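Local coordinates for folylpolyglutamate synthase protein FOLC (Mycobacterium tuberculosis, PDB 2VOS), which probably adds glutamate to dihydropteroate and then to tetrahydrofolate in ATP-dependent steps, making dihydrofolate and folylpolyglutamates, and binds ADP and magnesium, at residues M54-S59 with E128-L133; L28-L33 with A122-I127. One frame throughout, in Å; residues are numbered along the deposited sequence.

Interaction 1 (M54-S59 with E128-L133); sequences MDLLGS and EPLVAL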
HETATM    1  N   MSE A  54       3.575   4.790  24.142  1.00 42.13           N
HETATM    2  CA  MSE A  54       2.644   5.922  23.952  1.00 43.24           C
HETATM    3  C   MSE A  54       2.340   6.596  25.310  1.00 43.22           C
HETATM    4  O   MSE A  54       2.329   7.810  25.398  1.00 42.88           O
HETATM    5  CB  MSE A  54       1.311   5.462  23.369  1.00 43.44           C
HETATM    6  CG  MSE A  54       1.292   5.163  21.893  1.00 45.86           C
HETATM    7 SE   MSE A  54       2.101   6.618  20.808  1.00 58.11          SE
HETATM    8  CE  MSE A  54       3.510   5.416  20.475  1.00 27.05           C
ATOM      9  N   ASP A  55       2.093   5.815  26.374  1.00 44.19           N
ATOM     10  CA  ASP A  55       1.940   6.435  27.700  1.00 45.79           C
ATOM     11  C   ASP A  55       3.110   7.343  28.115  1.00 45.79           C
ATOM     12  O   ASP A  55       2.898   8.461  28.591  1.00 46.83           O
ATOM     13  CB  ASP A  55       1.756   5.395  28.802  1.00 46.64           C
ATOM     14  CG  ASP A  55       0.418   4.803  28.773  1.00 52.96           C
ATOM     15  OD1 ASP A  55      -0.347   5.123  27.806  1.00 60.32           O
ATOM     16  OD2 ASP A  55       0.120   4.016  29.697  1.00 57.65           O
ATOM     17  N   LEU A  56       4.318   6.827  28.000  1.00 45.24           N
ATOM     18  CA  LEU A  56       5.517   7.609  28.310  1.00 46.25           C
ATOM     19  C   LEU A  56       5.615   8.879  27.453  1.00 45.99           C
ATOM     20  O   LEU A  56       6.150   9.893  27.894  1.00 44.47           O
ATOM     21  CB  LEU A  56       6.779   6.763  28.052  1.00 45.61           C
ATOM     22  CG  LEU A  56       7.071   5.662  29.083  1.00 48.82           C
ATOM     23  CD1 LEU A  56       8.325   4.881  28.670  1.00 52.00           C
ATOM     24  CD2 LEU A  56       7.266   6.289  30.465  1.00 50.65           C
ATOM     25  N   LEU A  57       5.159   8.787  26.206  1.00 45.68           N
ATOM     26  CA  LEU A  57       5.269   9.922  25.239  1.00 45.62           C
ATOM     27  C   LEU A  57       4.203  10.950  25.511  1.00 46.40           C
ATOM     28  O   LEU A  57       4.175  11.995  24.846  1.00 48.15           O
ATOM     29  CB  LEU A  57       5.058   9.414  23.826  1.00 45.84           C
ATOM     30  CG  LEU A  57       6.283   9.183  22.937  1.00 46.96           C
ATOM     31  CD1 LEU A  57       7.568   9.386  23.632  1.00 45.33           C
ATOM     32  CD2 LEU A  57       6.273   7.899  22.150  1.00 47.12           C
ATOM     33  N   GLY A  58       3.266  10.659  26.413  1.00 44.87           N
ATOM     34  CA  GLY A  58       2.138  11.550  26.583  1.00 44.70           C
ATOM     35  C   GLY A  58       0.939  11.232  25.678  1.00 44.82           C
ATOM     36  O   GLY A  58       0.052  12.084  25.508  1.00 45.30           O
ATOM     37  N   SER A  59       0.866  10.020  25.118  1.00 43.59           N
ATOM     38  CA  SER A  59      -0.302   9.635  24.261  1.00 43.06           C
ATOM     39  C   SER A  59      -0.530  10.581  23.068  1.00 41.74           C
ATOM     40  O   SER A  59      -1.652  11.022  22.806  1.00 42.36           O
ATOM     41  CB  SER A  59      -1.602   9.476  25.092  1.00 44.34           C
ATOM     42  OG  SER A  59      -1.434   8.414  26.030  1.00 45.59           O
ATOM     43  N   GLU A 128      13.839   8.201  21.333  1.00 41.52           N
ATOM     44  CA  GLU A 128      14.744   7.069  21.645  1.00 42.57           C
ATOM     45  C   GLU A 128      14.921   6.812  23.166  1.00 43.23           C
ATOM     46  O   GLU A 128      14.948   5.645  23.602  1.00 44.38           O
ATOM     47  CB  GLU A 128      16.129   7.262  20.999  1.00 42.67           C
ATOM     48  CG  GLU A 128      17.059   6.015  21.153  1.00 43.18           C
ATOM     49  CD  GLU A 128      18.460   6.260  20.584  1.00 41.81           C
ATOM     50  OE1 GLU A 128      19.092   7.213  21.038  1.00 42.30           O
ATOM     51  OE2 GLU A 128      18.926   5.501  19.701  1.00 44.52           O
ATOM     52  N   PRO A 129      15.113   7.886  23.975  1.00 42.99           N
ATOM     53  CA  PRO A 129      15.292   7.529  25.405  1.00 42.42           C
ATOM     54  C   PRO A 129      14.052   6.750  25.991  1.00 42.90           C
ATOM     55  O   PRO A 129      14.205   5.909  26.885  1.00 41.44           O
ATOM     56  CB  PRO A 129      15.493   8.891  26.115  1.00 42.24           C
ATOM     57  CG  PRO A 129      15.817   9.899  25.037  1.00 43.87           C
ATOM     58  CD  PRO A 129      15.294   9.333  23.702  1.00 42.44           C
ATOM     59  N   LEU A 130      12.841   7.022  25.482  1.00 42.78           N
ATOM     60  CA  LEU A 130      11.641   6.359  25.993  1.00 43.49           C
ATOM     61  C   LEU A 130      11.538   4.959  25.398  1.00 42.96           C
ATOM     62  O   LEU A 130      11.091   4.021  26.058  1.00 43.48           O
ATOM     63  CB  LEU A 130      10.368   7.183  25.662  1.00 43.55           C
ATOM     64  CG  LEU A 130      10.245   8.588  26.306  1.00 45.66           C
ATOM     65  CD1 LEU A 130      10.747   8.516  27.762  1.00 44.47           C
ATOM     66  CD2 LEU A 130      11.015   9.668  25.471  1.00 46.72           C
ATOM     67  N   VAL A 131      11.924   4.822  24.134  1.00 42.15           N
ATOM     68  CA  VAL A 131      12.054   3.505  23.512  1.00 43.13           C
ATOM     69  C   VAL A 131      13.066   2.636  24.270  1.00 42.89           C
ATOM     70  O   VAL A 131      12.781   1.478  24.549  1.00 44.00           O
ATOM     71  CB  VAL A 131      12.515   3.620  22.033  1.00 43.27           C
ATOM     72  CG1 VAL A 131      12.894   2.236  21.460  1.00 43.95           C
ATOM     73  CG2 VAL A 131      11.437   4.314  21.198  1.00 43.00           C
ATOM     74  N   ALA A 132      14.244   3.182  24.580  1.00 43.05           N
ATOM     75  CA  ALA A 132      15.263   2.432  25.383  1.00 42.58           C
ATOM     76  C   ALA A 132      14.668   1.960  26.717  1.00 43.69           C
ATOM     77  O   ALA A 132      14.955   0.876  27.212  1.00 41.60           O
ATOM     78  CB  ALA A 132      16.482   3.306  25.664  1.00 42.46           C
ATOM     79  N   LEU A 133      13.834   2.803  27.318  1.00 45.39           N
ATOM     80  CA  LEU A 133      13.291   2.473  28.630  1.00 46.91           C
ATOM     81  C   LEU A 133      12.311   1.312  28.509  1.00 47.12           C
ATOM     82  O   LEU A 133      12.340   0.390  29.317  1.00 47.24           O
ATOM     83  CB  LEU A 133      12.611   3.700  29.237  1.00 47.38           C
ATOM     84  CG  LEU A 133      12.105   3.553  30.669  1.00 49.48           C
ATOM     85  CD1 LEU A 133      13.261   3.147  31.625  1.00 49.91           C
ATOM     86  CD2 LEU A 133      11.469   4.878  31.117  1.00 49.04           C
TER
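This is an apolar, leucine-only contact near the protein surface, where the C-terminal end of helix 48-56 meets the middle of the long helix 117-140. Leu56 and Leu57 come from one side, Leu130 and Leu133 from the other, and no hydrogen bond crosses between them. The backbones come closest at Leu56 and Leu130, whose CA atoms are 6.7 Å apart.

Leu57 reaches in with a single methyl. Its CD1 touches CG of Leu130 at 3.9 Å and is just as close to CD2, so it sits against the branch point of that side chain. The torsions that bring it there are unusual: CD1 almost eclipses CA (chi2 5°), which suggests some strain. Leu56 lies beside this pair. Its CD1 meets Leu133 CD2 at 4.0 Å, the two side chains lying nearly perpendicular, and also rests on the carbonyl oxygen of Leu130, 3.9 Å from that O.

Just past the two leucines the chain turns off in a Schellman motif. Gly58 takes the positive phi, Ser59 N bonds back to Met54 O at 2.7 Å, and Gly58 N to Asp55 O at 3.1 Å. From here the chain continues to strand 66-70 and the ADP-binding loop that follows it. The partner helix is kinked where the N atoms of Pro129, which has no N-H, and Leu130 lack a bond to the turn before. Met54, modelled as selenomethionine, packs instead on Ala157 and Phe160 of helix 151-165, while Leu53 adds a further apolar neighbour for Leu130.

Interaction 2 (L28-L33 with A122-I127); sequences LQVEHL and ATYREI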
ATOM      1  N   LEU A  28      20.902   6.861   7.478  1.00 46.04           N
ATOM      2  CA  LEU A  28      21.426   5.478   7.351  1.00 46.49           C
ATOM      3  C   LEU A  28      21.845   4.882   8.721  1.00 46.47           C
ATOM      4  O   LEU A  28      21.627   3.690   9.020  1.00 44.87           O
ATOM      5  CB  LEU A  28      22.625   5.471   6.388  1.00 46.26           C
ATOM      6  CG  LEU A  28      22.144   5.758   4.946  1.00 48.32           C
ATOM      7  CD1 LEU A  28      23.253   5.636   3.901  1.00 50.06           C
ATOM      8  CD2 LEU A  28      21.053   4.824   4.567  1.00 49.67           C
ATOM      9  N   GLN A  29      22.443   5.723   9.549  1.00 44.83           N
ATOM     10  CA  GLN A  29      22.800   5.313  10.901  1.00 46.36           C
ATOM     11  C   GLN A  29      21.547   4.854  11.670  1.00 44.52           C
ATOM     12  O   GLN A  29      21.536   3.801  12.327  1.00 43.86           O
ATOM     13  CB  GLN A  29      23.361   6.533  11.618  1.00 47.08           C
ATOM     14  CG  GLN A  29      24.570   6.363  12.466  1.00 54.33           C
ATOM     15  CD  GLN A  29      25.283   7.710  12.651  1.00 56.96           C
ATOM     16  OE1 GLN A  29      24.732   8.653  13.224  1.00 58.07           O
ATOM     17  NE2 GLN A  29      26.494   7.804  12.140  1.00 60.37           N
ATOM     18  N   VAL A  30      20.488   5.664  11.636  1.00 43.63           N
ATOM     19  CA  VAL A  30      19.264   5.249  12.318  1.00 42.73           C
ATOM     20  C   VAL A  30      18.728   3.921  11.819  1.00 43.61           C
ATOM     21  O   VAL A  30      18.306   3.066  12.638  1.00 42.99           O
ATOM     22  CB  VAL A  30      18.179   6.328  12.290  1.00 42.08           C
ATOM     23  CG1 VAL A  30      16.776   5.741  12.810  1.00 40.88           C
ATOM     24  CG2 VAL A  30      18.662   7.565  13.104  1.00 41.04           C
ATOM     25  N   GLU A  31      18.716   3.735  10.488  1.00 43.47           N
ATOM     26  CA  GLU A  31      18.119   2.509   9.897  1.00 43.77           C
ATOM     27  C   GLU A  31      18.959   1.265  10.283  1.00 42.89           C
ATOM     28  O   GLU A  31      18.408   0.146  10.500  1.00 41.08           O
ATOM     29  CB  GLU A  31      18.079   2.607   8.366  1.00 43.58           C
ATOM     30  CG  GLU A  31      17.012   3.544   7.889  1.00 44.88           C
ATOM     31  CD  GLU A  31      15.676   3.062   8.376  1.00 46.97           C
ATOM     32  OE1 GLU A  31      15.158   2.102   7.798  1.00 46.63           O
ATOM     33  OE2 GLU A  31      15.141   3.624   9.346  1.00 49.60           O
ATOM     34  N   HIS A  32      20.283   1.458  10.303  1.00 42.41           N
ATOM     35  CA  HIS A  32      21.216   0.384  10.730  1.00 43.35           C
ATOM     36  C   HIS A  32      20.848  -0.109  12.149  1.00 42.93           C
ATOM     37  O   HIS A  32      20.805  -1.310  12.396  1.00 42.77           O
ATOM     38  CB  HIS A  32      22.675   0.863  10.684  1.00 43.64           C
ATOM     39  CG  HIS A  32      23.681  -0.231  10.932  1.00 45.46           C
ATOM     40  ND1 HIS A  32      23.746  -1.381  10.168  1.00 48.47           N
ATOM     41  CD2 HIS A  32      24.658  -0.349  11.865  1.00 45.18           C
ATOM     42  CE1 HIS A  32      24.716  -2.158  10.615  1.00 47.77           C
ATOM     43  NE2 HIS A  32      25.285  -1.556  11.645  1.00 47.57           N
ATOM     44  N   LEU A  33      20.556   0.817  13.069  1.00 41.86           N
ATOM     45  CA  LEU A  33      20.115   0.423  14.405  1.00 43.05           C
ATOM     46  C   LEU A  33      18.777  -0.279  14.363  1.00 43.95           C
ATOM     47  O   LEU A  33      18.616  -1.316  15.003  1.00 44.57           O
ATOM     48  CB  LEU A  33      19.946   1.620  15.363  1.00 42.37           C
ATOM     49  CG  LEU A  33      21.217   2.348  15.772  1.00 45.09           C
ATOM     50  CD1 LEU A  33      20.791   3.496  16.704  1.00 44.03           C
ATOM     51  CD2 LEU A  33      22.186   1.389  16.432  1.00 44.52           C
ATOM     52  N   ALA A 122      15.605  13.333  13.712  1.00 40.85           N
ATOM     53  CA  ALA A 122      15.241  14.088  14.916  1.00 40.34           C
ATOM     54  C   ALA A 122      14.060  13.417  15.620  1.00 41.48           C
ATOM     55  O   ALA A 122      14.000  13.399  16.825  1.00 40.58           O
ATOM     56  CB  ALA A 122      14.864  15.541  14.557  1.00 40.44           C
ATOM     57  N   THR A 123      13.112  12.870  14.857  1.00 40.99           N
ATOM     58  CA  THR A 123      11.967  12.182  15.470  1.00 41.79           C
ATOM     59  C   THR A 123      12.415  10.935  16.225  1.00 42.26           C
ATOM     60  O   THR A 123      12.011  10.723  17.348  1.00 41.30           O
ATOM     61  CB  THR A 123      10.883  11.858  14.414  1.00 42.16           C
ATOM     62  OG1 THR A 123      10.480  13.095  13.815  1.00 41.71           O
ATOM     63  CG2 THR A 123       9.659  11.225  15.041  1.00 40.38           C
ATOM     64  N   TYR A 124      13.283  10.142  15.618  1.00 41.89           N
ATOM     65  CA  TYR A 124      13.820   8.957  16.272  1.00 42.05           C
ATOM     66  C   TYR A 124      14.588   9.374  17.555  1.00 42.79           C
ATOM     67  O   TYR A 124      14.349   8.836  18.646  1.00 42.87           O
ATOM     68  CB  TYR A 124      14.770   8.213  15.312  1.00 41.22           C
ATOM     69  CG  TYR A 124      15.489   7.120  16.035  1.00 42.56           C
ATOM     70  CD1 TYR A 124      14.828   5.929  16.355  1.00 45.28           C
ATOM     71  CD2 TYR A 124      16.788   7.280  16.449  1.00 41.36           C
ATOM     72  CE1 TYR A 124      15.443   4.932  17.060  1.00 46.84           C
ATOM     73  CE2 TYR A 124      17.421   6.306  17.129  1.00 43.28           C
ATOM     74  CZ  TYR A 124      16.749   5.125  17.453  1.00 46.38           C
ATOM     75  OH  TYR A 124      17.393   4.132  18.180  1.00 47.93           O
ATOM     76  N   ARG A 125      15.484  10.354  17.437  1.00 42.24           N
ATOM     77  CA  ARG A 125      16.276  10.790  18.573  1.00 43.31           C
ATOM     78  C   ARG A 125      15.388  11.287  19.690  1.00 44.55           C
ATOM     79  O   ARG A 125      15.652  11.050  20.866  1.00 44.90           O
ATOM     80  CB  ARG A 125      17.213  11.923  18.183  1.00 43.93           C
ATOM     81  CG  ARG A 125      18.417  11.549  17.288  1.00 48.93           C
ATOM     82  CD  ARG A 125      19.413  12.746  17.343  1.00 58.48           C
ATOM     83  NE  ARG A 125      20.747  12.406  16.857  1.00 65.96           N
ATOM     84  CZ  ARG A 125      21.710  11.911  17.633  1.00 69.32           C
ATOM     85  NH1 ARG A 125      21.479  11.702  18.936  1.00 69.64           N
ATOM     86  NH2 ARG A 125      22.903  11.623  17.108  1.00 70.97           N
ATOM     87  N   GLU A 126      14.323  12.005  19.354  1.00 45.25           N
ATOM     88  CA  GLU A 126      13.482  12.543  20.423  1.00 46.15           C
ATOM     89  C   GLU A 126      12.735  11.447  21.190  1.00 45.32           C
ATOM     90  O   GLU A 126      12.623  11.550  22.411  1.00 46.02           O
ATOM     91  CB  GLU A 126      12.535  13.626  19.924  1.00 47.38           C
ATOM     92  CG  GLU A 126      11.140  13.167  19.645  1.00 52.59           C
ATOM     93  CD  GLU A 126      10.281  14.326  19.084  1.00 58.11           C
ATOM     94  OE1 GLU A 126      10.655  15.492  19.288  1.00 62.24           O
ATOM     95  OE2 GLU A 126       9.261  14.076  18.444  1.00 57.42           O
ATOM     96  N   ILE A 127      12.252  10.386  20.517  1.00 43.54           N
ATOM     97  CA  ILE A 127      11.635   9.295  21.269  1.00 42.55           C
ATOM     98  C   ILE A 127      12.604   8.233  21.821  1.00 42.37           C
ATOM     99  O   ILE A 127      12.246   7.502  22.755  1.00 42.29           O
ATOM    100  CB  ILE A 127      10.483   8.619  20.537  1.00 42.90           C
ATOM    101  CG1 ILE A 127      10.996   7.786  19.371  1.00 42.65           C
ATOM    102  CG2 ILE A 127       9.410   9.668  20.076  1.00 39.83           C
ATOM    103  CD1 ILE A 127       9.909   6.768  18.897  1.00 41.82           C
TER
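Val30 lies over one face of the Tyr124 ring, while Leu33 meets the same side chain near its hydroxyl end. The valine contact is a CH-pi interaction: CG1 is 4.0 Å from the centroid of the Tyr124 ring and 21° off the ring normal. It is displaced from the middle toward the root of the ring, so its nearest atom is Tyr124 CG, at 3.7 Å. The second methyl also takes part, Val30 CG2 standing 3.8 Å from Tyr124 CD2, and the two side chains lie alongside with their ends pointing opposite ways. With CG anti to the backbone N (chi1 171°), the Tyr124 ring is laid obliquely between the helices, slanting toward the C-terminal end of 122-127, a face to Val30 and the hydroxyl near Leu33.

Leu33, one turn after Val30, comes in crosswise to the tyrosine. Its CD1 is 3.8 Å from Tyr124 OH, a van der Waals touch of a methyl on the hydroxyl oxygen, made obliquely to the ring. The polar need of that hydroxyl is met within its own helix, by a hydrogen bond to OE2 of Glu128, one turn further on; this should restrict how the ring can swing.

Val30 and Tyr124 are both buried, and Tyr120 and Val121 extend the apolar surface under Val30. Glu31 flanks the contact, forming a salt bridge to Lys151 and a hydrogen bond to Tyr120 OH. The first modelled helix, 23-34, thus packs on helix 117-140 through a buried aromatic, the two segments running in roughly the same direction, in a folylpolyglutamate synthase with Mur ligase-type domains.

Interactions 1 and 2 use successive parts of helix 117-140, with centres 14 Å apart, and bring to it two helices that follow each other in the chain, 48-56 and 23-34. They touch at two points. Leu57 CD1, which packs on Leu130 in interaction 1, also lies 4.0 Å from Ile127 CG2. Glu128 OE2, the partner of the Tyr124 hydroxyl, is 4.1 Å from Leu33 CD1, so a residue of the 128-133 segment borders the Tyr124-Leu33 contact of interaction 2. Interaction 1 is the more superficial, interaction 2 the more buried. Both lie away from the ADP and metal sites.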